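Local coordinates for acyl-coenzyme A oxidase (Caenorhabditis elegans, PDB 5K3J), which catalyses the FAD-dependent desaturation of an ascaroside-CoA with a five-carbon omega side chain, the first step of peroxisomal beta-oxidation in pheromone biosynthesis, at residues N11-E16 and V317-H322; V437-L442 and A526-T531; Y445-V450 and K497-F502. One frame throughout, in Å; residues are numbered along the deposited sequence.

Contact 1 (N11-E16 and V317-H322). With FAD (flavin-adenine dinucleotide), chain G.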
loop_
_atom_site.group_PDB
_atom_site.type_symbol
_atom_site.label_atom_id
_atom_site.label_comp_id
_atom_site.label_asym_id
_atom_site.label_seq_id
_atom_site.Cartn_x
_atom_site.Cartn_y
_atom_site.Cartn_z
ATOM N N ASN A 11 7.677 -30.365 1.204
ATOM C CA ASN A 11 6.315 -30.594 0.738
ATOM C C ASN A 11 6.329 -30.996 -0.732
ATOM O O ASN A 11 6.842 -30.254 -1.569
ATOM C CB ASN A 11 5.458 -29.338 0.947
ATOM C CG ASN A 11 3.962 -29.615 0.843
ATOM O OD1 ASN A 11 3.529 -30.542 0.154
ATOM N ND2 ASN A 11 3.165 -28.800 1.525
ATOM N N PRO A 12 5.775 -32.179 -1.049
ATOM C CA PRO A 12 5.708 -32.689 -2.424
ATOM C C PRO A 12 5.085 -31.685 -3.391
ATOM O O PRO A 12 5.416 -31.688 -4.578
ATOM C CB PRO A 12 4.834 -33.934 -2.286
ATOM C CG PRO A 12 5.111 -34.408 -0.911
ATOM C CD PRO A 12 5.278 -33.170 -0.077
ATOM N N GLU A 13 4.199 -30.837 -2.876
ATOM C CA GLU A 13 3.624 -29.747 -3.655
ATOM C C GLU A 13 4.731 -28.869 -4.239
ATOM O O GLU A 13 4.694 -28.503 -5.416
ATOM C CB GLU A 13 2.682 -28.903 -2.791
ATOM C CG GLU A 13 1.545 -29.675 -2.129
ATOM C CD GLU A 13 0.365 -29.908 -3.052
ATOM O OE1 GLU A 13 0.557 -29.926 -4.285
ATOM O OE2 GLU A 13 -0.760 -30.069 -2.534
ATOM N N LEU A 14 5.719 -28.540 -3.414
ATOM C CA LEU A 14 6.849 -27.733 -3.860
ATOM C C LEU A 14 7.937 -28.580 -4.515
ATOM O O LEU A 14 8.673 -28.096 -5.379
ATOM C CB LEU A 14 7.448 -26.948 -2.694
ATOM C CG LEU A 14 6.712 -25.675 -2.280
ATOM C CD1 LEU A 14 7.619 -24.768 -1.458
ATOM C CD2 LEU A 14 6.173 -24.935 -3.497
ATOM N N LEU A 15 8.043 -29.837 -4.097
ATOM C CA LEU A 15 9.050 -30.733 -4.651
ATOM C C LEU A 15 8.825 -30.968 -6.139
ATOM O O LEU A 15 9.776 -31.022 -6.918
ATOM C CB LEU A 15 9.057 -32.071 -3.909
ATOM C CG LEU A 15 10.110 -33.067 -4.399
ATOM C CD1 LEU A 15 11.502 -32.473 -4.277
ATOM C CD2 LEU A 15 10.019 -34.391 -3.647
ATOM N N GLU A 16 7.560 -31.101 -6.528
ATOM C CA GLU A 16 7.219 -31.386 -7.916
ATOM C C GLU A 16 7.309 -30.122 -8.764
ATOM O O GLU A 16 7.407 -30.193 -9.987
ATOM C CB GLU A 16 5.820 -32.004 -8.018
ATOM C CG GLU A 16 4.671 -31.026 -7.846
ATOM C CD GLU A 16 3.317 -31.674 -8.081
ATOM O OE1 GLU A 16 3.267 -32.914 -8.234
ATOM O OE2 GLU A 16 2.302 -30.944 -8.115
ATOM N N VAL A 317 1.205 -24.065 -3.414
ATOM C CA VAL A 317 0.683 -24.916 -2.347
ATOM C C VAL A 317 -0.827 -24.755 -2.240
ATOM O O VAL A 317 -1.572 -25.735 -2.292
ATOM C CB VAL A 317 1.316 -24.587 -0.986
ATOM C CG1 VAL A 317 0.632 -25.382 0.122
ATOM C CG2 VAL A 317 2.823 -24.847 -1.018
ATOM N N ARG A 318 -1.259 -23.505 -2.088
ATOM C CA ARG A 318 -2.676 -23.165 -1.995
ATOM C C ARG A 318 -3.472 -23.717 -3.170
ATOM O O ARG A 318 -3.370 -23.224 -4.293
ATOM C CB ARG A 318 -2.856 -21.647 -1.924
ATOM C CG ARG A 318 -4.305 -21.178 -1.989
ATOM C CD ARG A 318 -5.086 -21.660 -0.777
ATOM N NE ARG A 318 -6.289 -20.866 -0.537
ATOM C CZ ARG A 318 -6.990 -20.914 0.591
ATOM N NH1 ARG A 318 -6.595 -21.713 1.575
ATOM N NH2 ARG A 318 -8.074 -20.163 0.745
ATOM N N ARG A 319 -4.264 -24.750 -2.909
ATOM C CA ARG A 319 -5.183 -25.261 -3.914
ATOM C C ARG A 319 -6.578 -24.696 -3.673
ATOM O O ARG A 319 -7.106 -24.776 -2.567
ATOM C CB ARG A 319 -5.215 -26.788 -3.900
ATOM C CG ARG A 319 -3.874 -27.442 -4.176
ATOM C CD ARG A 319 -4.012 -28.951 -4.122
ATOM N NE ARG A 319 -2.768 -29.639 -4.451
ATOM C CZ ARG A 319 -2.412 -29.983 -5.686
ATOM N NH1 ARG A 319 -3.203 -29.694 -6.716
ATOM N NH2 ARG A 319 -1.262 -30.614 -5.895
ATOM N N GLN A 320 -7.168 -24.116 -4.713
ATOM C CA GLN A 320 -8.484 -23.501 -4.593
ATOM C C GLN A 320 -9.185 -23.419 -5.942
ATOM O O GLN A 320 -8.620 -22.922 -6.916
ATOM C CB GLN A 320 -8.365 -22.106 -3.978
ATOM C CG GLN A 320 -8.861 -22.012 -2.546
ATOM C CD GLN A 320 -10.354 -21.778 -2.468
ATOM O OE1 GLN A 320 -10.991 -21.437 -3.462
ATOM N NE2 GLN A 320 -10.920 -21.953 -1.282
ATOM N N GLY A 321 -10.422 -23.903 -5.988
ATOM C CA GLY A 321 -11.194 -23.915 -7.215
ATOM C C GLY A 321 -10.901 -25.165 -8.017
ATOM O O GLY A 321 -10.002 -25.929 -7.674
ATOM N N HIS A 322 -11.658 -25.372 -9.088
ATOM C CA HIS A 322 -11.469 -26.532 -9.951
ATOM C C HIS A 322 -11.191 -26.118 -11.394
ATOM O O HIS A 322 -11.757 -25.143 -11.889
ATOM C CB HIS A 322 -12.698 -27.448 -9.904
ATOM C CG HIS A 322 -12.800 -28.271 -8.656
ATOM N ND1 HIS A 322 -12.091 -29.440 -8.479
ATOM C CD2 HIS A 322 -13.538 -28.104 -7.536
ATOM C CE1 HIS A 322 -12.383 -29.953 -7.297
ATOM N NE2 HIS A 322 -13.258 -29.162 -6.703
HETATM P PA FAD G . -8.080 -17.613 -2.277
HETATM O O1A FAD G . -9.461 -18.136 -2.678
HETATM O O2A FAD G . -7.242 -18.738 -1.746
HETATM O O5B FAD G . -7.354 -16.966 -3.568
HETATM C C5B FAD G . -5.966 -16.609 -3.466
HETATM C C4B FAD G . -5.420 -16.359 -4.903
HETATM O O4B FAD G . -5.822 -17.313 -5.695
HETATM C C3B FAD G . -6.008 -15.062 -5.472
HETATM O O3B FAD G . -5.085 -14.423 -6.201
HETATM C C2B FAD G . -7.172 -15.536 -6.387
HETATM O O2B FAD G . -7.353 -14.578 -7.527
HETATM C C1B FAD G . -6.768 -16.672 -6.827
HETATM N N9A FAD G . -7.876 -17.542 -7.077
HETATM C C8A FAD G . -8.443 -18.394 -6.204
HETATM N N7A FAD G . -9.457 -19.029 -6.844
HETATM C C5A FAD G . -9.509 -18.560 -8.125
HETATM C C6A FAD G . -10.344 -18.866 -9.193
HETATM N N6A FAD G . -11.440 -19.753 -9.388
HETATM N N1A FAD G . -10.181 -18.250 -10.364
HETATM C C2A FAD G . -9.194 -17.322 -10.516
HETATM N N3A FAD G . -8.376 -17.021 -9.472
HETATM C C4A FAD G . -8.541 -17.648 -8.274
HETATM N N1 FAD G . -14.182 -14.913 6.521
HETATM C C2 FAD G . -15.360 -15.225 7.325
HETATM O O2 FAD G . -15.980 -16.247 7.117
HETATM N N3 FAD G . -15.796 -14.307 8.380
HETATM C C4 FAD G . -15.077 -13.117 8.623
HETATM O O4 FAD G . -15.449 -12.335 9.523
HETATM C C4X FAD G . -13.875 -12.795 7.806
HETATM N N5 FAD G . -13.135 -11.579 8.050
HETATM C C5X FAD G . -11.955 -11.267 7.248
HETATM C C6 FAD G . -11.238 -10.083 7.488
HETATM C C7 FAD G . -10.101 -9.780 6.714
HETATM C C7M FAD G . -9.488 -8.447 7.157
HETATM C C8 FAD G . -9.683 -10.655 5.706
HETATM C C8M FAD G . -8.471 -10.416 4.821
HETATM C C9 FAD G . -10.398 -11.844 5.460
HETATM C C9A FAD G . -11.534 -12.152 6.229
HETATM N N10 FAD G . -12.289 -13.395 5.974
HETATM C C10 FAD G . -13.446 -13.704 6.765
HETATM C "C1'" FAD G . -11.857 -14.334 4.917
HETATM C "C2'" FAD G . -12.202 -13.795 3.532
HETATM O "O2'" FAD G . -13.578 -13.708 3.401
HETATM C "C3'" FAD G . -11.659 -14.753 2.510
HETATM O "O3'" FAD G . -10.274 -14.897 2.702
HETATM C "C4'" FAD G . -11.921 -14.235 1.121
HETATM O "O4'" FAD G . -13.310 -14.183 0.896
HETATM C "C5'" FAD G . -11.274 -15.169 0.121
HETATM O "O5'" FAD G . -9.908 -15.336 0.474
HETATM P P FAD G . -9.159 -16.706 0.130
HETATM O O1P FAD G . -8.285 -17.115 1.320
HETATM O O2P FAD G . -10.154 -17.785 -0.151
HETATM O O3P FAD G . -8.257 -16.499 -1.147
#

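Contact 2 (V437-L442 and A526-T531). With ATP (adenosine-5'-triphosphate), chain D.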
loop_
_atom_site.group_PDB
_atom_site.type_symbol
_atom_site.label_atom_id
_atom_site.label_comp_id
_atom_site.label_asym_id
_atom_site.label_seq_id
_atom_site.Cartn_x
_atom_site.Cartn_y
_atom_site.Cartn_z
ATOM N N VAL A 437 8.769 15.024 -6.987
ATOM C CA VAL A 437 9.860 15.991 -7.075
ATOM C C VAL A 437 11.046 15.426 -7.853
ATOM O O VAL A 437 11.697 16.140 -8.618
ATOM C CB VAL A 437 10.330 16.428 -5.669
ATOM C CG1 VAL A 437 11.547 17.333 -5.761
ATOM C CG2 VAL A 437 9.199 17.122 -4.926
ATOM N N MET A 438 11.311 14.137 -7.662
ATOM C CA MET A 438 12.437 13.475 -8.314
ATOM C C MET A 438 12.151 13.208 -9.788
ATOM O O MET A 438 13.052 13.281 -10.624
ATOM C CB MET A 438 12.781 12.163 -7.604
ATOM C CG MET A 438 13.470 12.333 -6.260
ATOM S SD MET A 438 14.936 13.379 -6.348
ATOM C CE MET A 438 14.385 14.788 -5.392
ATOM N N LEU A 439 10.897 12.889 -10.099
ATOM C CA LEU A 439 10.468 12.712 -11.482
ATOM C C LEU A 439 10.575 14.040 -12.221
ATOM O O LEU A 439 10.863 14.079 -13.416
ATOM C CB LEU A 439 9.034 12.179 -11.550
ATOM C CG LEU A 439 8.809 10.674 -11.383
ATOM C CD1 LEU A 439 7.325 10.352 -11.383
ATOM C CD2 LEU A 439 9.519 9.912 -12.488
ATOM N N LEU A 440 10.342 15.123 -11.487
ATOM C CA LEU A 440 10.436 16.469 -12.036
ATOM C C LEU A 440 11.883 16.902 -12.219
ATOM O O LEU A 440 12.180 17.754 -13.053
ATOM C CB LEU A 440 9.702 17.463 -11.133
ATOM C CG LEU A 440 8.185 17.485 -11.326
ATOM C CD1 LEU A 440 7.511 18.353 -10.274
ATOM C CD2 LEU A 440 7.860 17.976 -12.728
ATOM N N GLN A 441 12.776 16.314 -11.432
ATOM C CA GLN A 441 14.202 16.606 -11.535
ATOM C C GLN A 441 14.784 16.037 -12.822
ATOM O O GLN A 441 15.601 16.680 -13.480
ATOM C CB GLN A 441 14.950 16.050 -10.323
ATOM C CG GLN A 441 15.146 17.050 -9.201
ATOM C CD GLN A 441 16.266 18.028 -9.487
ATOM O OE1 GLN A 441 17.428 17.762 -9.183
ATOM N NE2 GLN A 441 15.921 19.174 -10.061
ATOM N N LEU A 442 14.360 14.828 -13.172
ATOM C CA LEU A 442 14.793 14.188 -14.408
ATOM C C LEU A 442 14.180 14.888 -15.618
ATOM O O LEU A 442 14.779 14.942 -16.693
ATOM C CB LEU A 442 14.415 12.706 -14.403
ATOM C CG LEU A 442 14.456 11.937 -15.726
ATOM C CD1 LEU A 442 15.847 11.957 -16.334
ATOM C CD2 LEU A 442 13.997 10.518 -15.507
ATOM N N ALA A 526 6.880 12.089 -19.140
ATOM C CA ALA A 526 8.099 11.989 -19.931
ATOM C C ALA A 526 9.190 11.253 -19.166
ATOM O O ALA A 526 9.830 10.345 -19.700
ATOM C CB ALA A 526 8.581 13.374 -20.338
ATOM N N SER A 527 9.402 11.658 -17.916
ATOM C CA SER A 527 10.411 11.038 -17.067
ATOM C C SER A 527 10.186 9.535 -16.935
ATOM O O SER A 527 11.094 8.748 -17.190
ATOM C CB SER A 527 10.420 11.691 -15.682
ATOM O OG SER A 527 10.950 13.005 -15.736
ATOM N N ARG A 528 8.972 9.149 -16.545
ATOM C CA ARG A 528 8.614 7.740 -16.384
ATOM C C ARG A 528 8.914 6.915 -17.633
ATOM O O ARG A 528 9.486 5.829 -17.544
ATOM C CB ARG A 528 7.132 7.601 -16.018
ATOM C CG ARG A 528 6.843 7.734 -14.533
ATOM C CD ARG A 528 5.392 7.397 -14.205
ATOM N NE ARG A 528 4.552 8.588 -14.115
ATOM C CZ ARG A 528 3.810 9.059 -15.111
ATOM N NH1 ARG A 528 3.801 8.439 -16.282
ATOM N NH2 ARG A 528 3.075 10.149 -14.936
ATOM N N LEU A 529 8.528 7.433 -18.793
ATOM C CA LEU A 529 8.791 6.753 -20.056
ATOM C C LEU A 529 10.290 6.548 -20.282
ATOM O O LEU A 529 10.718 5.469 -20.692
ATOM C CB LEU A 529 8.178 7.535 -21.221
ATOM C CG LEU A 529 6.650 7.480 -21.304
ATOM C CD1 LEU A 529 6.125 8.407 -22.387
ATOM C CD2 LEU A 529 6.195 6.053 -21.551
ATOM N N HIS A 530 11.080 7.577 -19.993
ATOM C CA HIS A 530 12.525 7.533 -20.212
ATOM C C HIS A 530 13.207 6.435 -19.389
ATOM O O HIS A 530 14.014 5.671 -19.919
ATOM C CB HIS A 530 13.147 8.892 -19.883
ATOM C CG HIS A 530 14.635 8.935 -20.048
ATOM N ND1 HIS A 530 15.248 9.447 -21.171
ATOM C CD2 HIS A 530 15.633 8.529 -19.228
ATOM C CE1 HIS A 530 16.558 9.356 -21.036
ATOM N NE2 HIS A 530 16.819 8.800 -19.867
ATOM N N THR A 531 12.878 6.355 -18.101
ATOM C CA THR A 531 13.506 5.377 -17.208
ATOM C C THR A 531 13.025 3.957 -17.450
ATOM O O THR A 531 13.744 2.997 -17.173
ATOM C CB THR A 531 13.254 5.693 -15.725
ATOM O OG1 THR A 531 12.024 5.089 -15.305
ATOM C CG2 THR A 531 13.200 7.176 -15.494
HETATM P PG ATP D . 0.925 7.219 -17.460
HETATM O O1G ATP D . 1.834 8.111 -18.270
HETATM O O2G ATP D . -0.507 7.698 -17.393
HETATM O O3G ATP D . 1.081 5.745 -17.748
HETATM P PB ATP D . 0.645 6.815 -14.700
HETATM O O1B ATP D . 1.446 5.707 -14.056
HETATM O O2B ATP D . -0.783 6.562 -15.124
HETATM O O3B ATP D . 1.478 7.389 -15.954
HETATM P PA ATP D . -0.354 9.292 -13.929
HETATM O O1A ATP D . 0.425 10.557 -14.210
HETATM O O2A ATP D . -1.413 8.827 -14.900
HETATM O O3A ATP D . 0.690 8.086 -13.716
HETATM O "O5'" ATP D . -1.021 9.411 -12.471
HETATM C "C5'" ATP D . -1.675 8.289 -11.879
HETATM C "C4'" ATP D . -1.332 8.311 -10.400
HETATM O "O4'" ATP D . -0.143 7.557 -10.141
HETATM C "C3'" ATP D . -1.081 9.743 -9.962
HETATM O "O3'" ATP D . -1.935 10.067 -8.864
HETATM C "C2'" ATP D . 0.371 9.778 -9.533
HETATM O "O2'" ATP D . 0.550 10.542 -8.340
HETATM C "C1'" ATP D . 0.739 8.319 -9.313
HETATM N N9 ATP D . 2.152 8.042 -9.675
HETATM C C8 ATP D . 2.623 7.876 -10.923
HETATM N N7 ATP D . 3.957 7.633 -10.921
HETATM C C5 ATP D . 4.365 7.637 -9.640
HETATM C C6 ATP D . 5.651 7.448 -8.930
HETATM N N6 ATP D . 6.801 7.196 -9.604
HETATM N N1 ATP D . 5.633 7.532 -7.581
HETATM C C2 ATP D . 4.499 7.780 -6.898
HETATM N N3 ATP D . 3.301 7.965 -7.477
HETATM C C4 ATP D . 3.171 7.905 -8.822
#

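Contact 3 (Y445-V450 and K497-F502)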
loop_
_atom_site.group_PDB
_atom_site.type_symbol
_atom_site.label_atom_id
_atom_site.label_comp_id
_atom_site.label_asym_id
_atom_site.label_seq_id
_atom_site.Cartn_x
_atom_site.Cartn_y
_atom_site.Cartn_z
ATOM N N TYR A 445 16.301 17.570 -16.871
ATOM C CA TYR A 445 17.414 17.037 -17.645
ATOM C C TYR A 445 16.932 16.579 -19.011
ATOM O O TYR A 445 17.723 16.435 -19.941
ATOM C CB TYR A 445 18.078 15.895 -16.876
ATOM C CG TYR A 445 18.945 14.941 -17.679
ATOM C CD1 TYR A 445 20.291 15.209 -17.911
ATOM C CD2 TYR A 445 18.425 13.745 -18.160
ATOM C CE1 TYR A 445 21.085 14.322 -18.629
ATOM C CE2 TYR A 445 19.208 12.858 -18.875
ATOM C CZ TYR A 445 20.536 13.149 -19.107
ATOM O OH TYR A 445 21.316 12.265 -19.819
ATOM N N LEU A 446 15.626 16.359 -19.123
ATOM C CA LEU A 446 15.013 15.973 -20.386
ATOM C C LEU A 446 14.709 17.203 -21.236
ATOM O O LEU A 446 14.851 17.166 -22.459
ATOM C CB LEU A 446 13.736 15.164 -20.145
ATOM C CG LEU A 446 13.930 13.749 -19.597
ATOM C CD1 LEU A 446 12.607 12.991 -19.575
ATOM C CD2 LEU A 446 14.983 12.995 -20.403
ATOM N N VAL A 447 14.291 18.286 -20.587
ATOM C CA VAL A 447 14.080 19.551 -21.278
ATOM C C VAL A 447 15.397 20.050 -21.838
ATOM O O VAL A 447 15.502 20.331 -23.028
ATOM C CB VAL A 447 13.479 20.627 -20.352
ATOM C CG1 VAL A 447 13.537 21.996 -21.022
ATOM C CG2 VAL A 447 12.054 20.267 -19.977
ATOM N N LYS A 448 16.403 20.132 -20.976
ATOM C CA LYS A 448 17.715 20.621 -21.377
ATOM C C LYS A 448 18.339 19.726 -22.445
ATOM O O LYS A 448 19.086 20.202 -23.295
ATOM C CB LYS A 448 18.639 20.732 -20.155
ATOM C CG LYS A 448 19.316 19.435 -19.716
ATOM C CD LYS A 448 20.744 19.361 -20.252
ATOM C CE LYS A 448 21.441 18.062 -19.881
ATOM N NZ LYS A 448 22.786 17.988 -20.520
ATOM N N SER A 449 18.037 18.431 -22.395
ATOM C CA SER A 449 18.541 17.503 -23.401
ATOM C C SER A 449 17.855 17.779 -24.731
ATOM O O SER A 449 18.511 17.852 -25.771
ATOM C CB SER A 449 18.333 16.049 -22.971
ATOM O OG SER A 449 19.393 15.598 -22.141
ATOM N N VAL A 450 16.534 17.932 -24.695
ATOM C CA VAL A 450 15.791 18.388 -25.863
ATOM C C VAL A 450 16.236 19.797 -26.232
ATOM O O VAL A 450 16.588 20.061 -27.380
ATOM C CB VAL A 450 14.270 18.376 -25.623
ATOM C CG1 VAL A 450 13.548 19.074 -26.768
ATOM C CG2 VAL A 450 13.776 16.957 -25.474
ATOM N N LYS A 497 7.023 16.478 -26.746
ATOM C CA LYS A 497 5.632 16.884 -26.569
ATOM C C LYS A 497 5.435 17.698 -25.295
ATOM O O LYS A 497 4.663 18.656 -25.278
ATOM C CB LYS A 497 4.726 15.649 -26.549
ATOM C CG LYS A 497 3.260 15.909 -26.868
ATOM C CD LYS A 497 2.415 16.037 -25.614
ATOM C CE LYS A 497 0.944 16.131 -25.973
ATOM N NZ LYS A 497 0.455 14.917 -26.686
ATOM N N ALA A 498 6.136 17.316 -24.232
ATOM C CA ALA A 498 6.016 18.015 -22.959
ATOM C C ALA A 498 6.884 19.271 -22.933
ATOM O O ALA A 498 6.485 20.302 -22.388
ATOM C CB ALA A 498 6.384 17.090 -21.806
ATOM N N THR A 499 8.068 19.183 -23.532
ATOM C CA THR A 499 8.994 20.310 -23.559
ATOM C C THR A 499 8.402 21.496 -24.320
ATOM O O THR A 499 8.455 22.633 -23.848
ATOM C CB THR A 499 10.345 19.914 -24.194
ATOM O OG1 THR A 499 11.017 18.973 -23.347
ATOM C CG2 THR A 499 11.231 21.140 -24.380
ATOM N N GLU A 500 7.818 21.222 -25.483
ATOM C CA GLU A 500 7.274 22.271 -26.340
ATOM C C GLU A 500 6.031 22.917 -25.735
ATOM O O GLU A 500 5.726 24.076 -26.023
ATOM C CB GLU A 500 6.951 21.708 -27.724
ATOM C CG GLU A 500 6.888 22.755 -28.821
ATOM C CD GLU A 500 7.803 22.429 -29.983
ATOM O OE1 GLU A 500 8.289 21.281 -30.060
ATOM O OE2 GLU A 500 8.041 23.325 -30.821
ATOM N N LYS A 501 5.310 22.165 -24.909
ATOM C CA LYS A 501 4.158 22.714 -24.204
ATOM C C LYS A 501 4.645 23.685 -23.141
ATOM O O LYS A 501 4.107 24.783 -22.995
ATOM C CB LYS A 501 3.310 21.611 -23.572
ATOM C CG LYS A 501 2.199 22.128 -22.666
ATOM C CD LYS A 501 1.258 21.013 -22.238
ATOM C CE LYS A 501 0.290 21.479 -21.159
ATOM N NZ LYS A 501 -0.690 20.422 -20.773
ATOM N N PHE A 502 5.673 23.277 -22.405
ATOM C CA PHE A 502 6.306 24.164 -21.437
ATOM C C PHE A 502 6.904 25.379 -22.146
ATOM O O PHE A 502 6.812 26.497 -21.643
ATOM C CB PHE A 502 7.370 23.407 -20.634
ATOM C CG PHE A 502 8.393 24.290 -19.979
ATOM C CD1 PHE A 502 8.024 25.257 -19.057
ATOM C CD2 PHE A 502 9.737 24.124 -20.264
ATOM C CE1 PHE A 502 8.981 26.058 -18.456
ATOM C CE2 PHE A 502 10.691 24.918 -19.664
ATOM C CZ PHE A 502 10.312 25.885 -18.759
#

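Contact 1 (N11-E16 and V317-H322)
Glu13 and Arg319 meet from opposite directions in a bidentate, side-on salt bridge that ties the short N-terminal helix 12-18 of this acyl-CoA oxidase to the FAD-binding loop after helix 287-315. Arg319 NE gives a nearly straight bond to Glu13 OE2 (2.8 Å, 168°), with the acceptor in the guanidinium plane. The second arm, Arg319 NH2 to Glu13 OE1 at 2.5 Å, is more bent; this oxygen is tilted out of that plane and is met on its syn lone pair. Carboxylate and guanidinium are twisted 37° against each other, consistent with the bend. The two chains reach the bridge differently: Arg319 runs extended from CG to NE, whereas Glu13 folds at chi2 (-82°). The remaining nitrogen of Arg319, NH1, bonds to Glu329 O, a third anchor for the group. Glu16 OE2 lies near Arg319 NH2 but has its own salt bridge with Lys331.

Beside the charged pair, Leu14 and Val317 cross at about a right angle, CD2 against CG2 at 4.2 Å. The helix start is fixed by Asn11, an N-cap whose OD1 accepts from Glu13 N, while its ND2 binds Gly624 O.

Arg318 and Arg319 are adjacent but have different partners. Arg318 leaves the backbone away from the helix, and its guanidinium reaches FAD, whose site is completed by the second subunit. With a bend at chi2, Arg318 presents its edge to O2A of FAD, which is gripped twice, by Arg318 NE at 2.6 Å and by Arg318 NH2 at 3.0 Å.

Contact 2 (V437-L442 and A526-T531)
Leu439 lays its CD2 methyl against Ser527 CB (3.8 Å) and the CG methylene of Arg528, while its other methyl, CD1, lies 3.7 Å from N6 of the ATP adenine. Its own backbone carbonyl is used as well: Ser527 OG donates to Leu439 O at 2.6 Å, in the carbonyl plane, although the serine is poorly ordered. One turn on, Leu442 has CG anti to its backbone N (chi1 165°), which carries the side chain toward Ser527 and brings CD2 to the CG2 methyl of Thr531. These contacts join helices 435-450 and 520-543 in the helical C-terminal part of the acyl-CoA oxidase fold, where the short segments cross at 76° with axes 8.9 Å apart. The crossing forms one wall of the ATP site, to which the second subunit adds Gln402 and His340. Past its apolar stem, packed on Leu439, Arg528 bends at chi3 (-97°) and turns one guanidinium face to the triphosphate, with O3A of ATP above the plane, offset toward the rim. Arg528 NH1 donates to O1G of ATP at 2.8 Å. The same helix 435-450 also borders other ligands, Val437 and Leu440 touching FAD and Met438 and Gln441 the ascaroside-CoA.

Contact 3 (Y445-V450 and K497-F502)
Val447 and Thr499 are the nearest CA pair, 5.6 Å apart, where the short segments of helices 435-450 and 481-507 cross almost perpendicularly (86°) with axes 9.7 Å apart. Thr499 carries the contact, directed at the other helix and set between Val447 and Val450. Its two branches have separate tasks. With OG1 anti to the carbonyl carbon (chi1 -67°), the hydroxyl rests against Val447, 3.7 Å from CA and 3.8 Å from CG2, yet its hydrogen-bonding partner is Ala495 O, one turn back in its own helix. The CG2 methyl instead meets Val450 tip to tip, 3.9 Å from Val450 CG1.

The other branch of Val447, CG1, approaches the rim of the Phe502 ring, lying near the ring plane 4.3 Å from CE2. Phe502 also stacks edge-to-face with Trp516 of helix 512-518, and Val447 touches that same tryptophan, so a third helix packs against the crossing. Leu523 of helix 520-543 packs on Val447 and Ala498 as well. The contact is therefore part of the interior of the all-helical C-terminal region of the acyl-CoA oxidase. On helix 481-507, Lys497 is turned to the second subunit, where it forms a salt bridge with Asp584.

With the threonine hydroxyl satisfied within its own helix, what it offers across the interface is mainly bulk, and the two helices are held here by van der Waals packing of branched and aromatic side chains.

In the fold
The three contacts differ in chemistry as they differ in depth. Contact 1 is peripheral, its centre about 32 Å from the centre of the chain, and it is only partly buried; charge pairing dominates it. Contacts 2 and 3 are buried and share helix 435-450, their centres about 11 Å apart. They touch where Leu446 of contact 3 packs on Ala526, Ser527 and His530 of contact 2. Contact 2 mixes apolar packing with a serine-to-carbonyl bond and reaches ATP; contact 3, farther from the chain centre, relies on apolar packing. Contact 1 stands well apart, about 42 Å from contact 2 between centres, and contains an arginine that holds FAD.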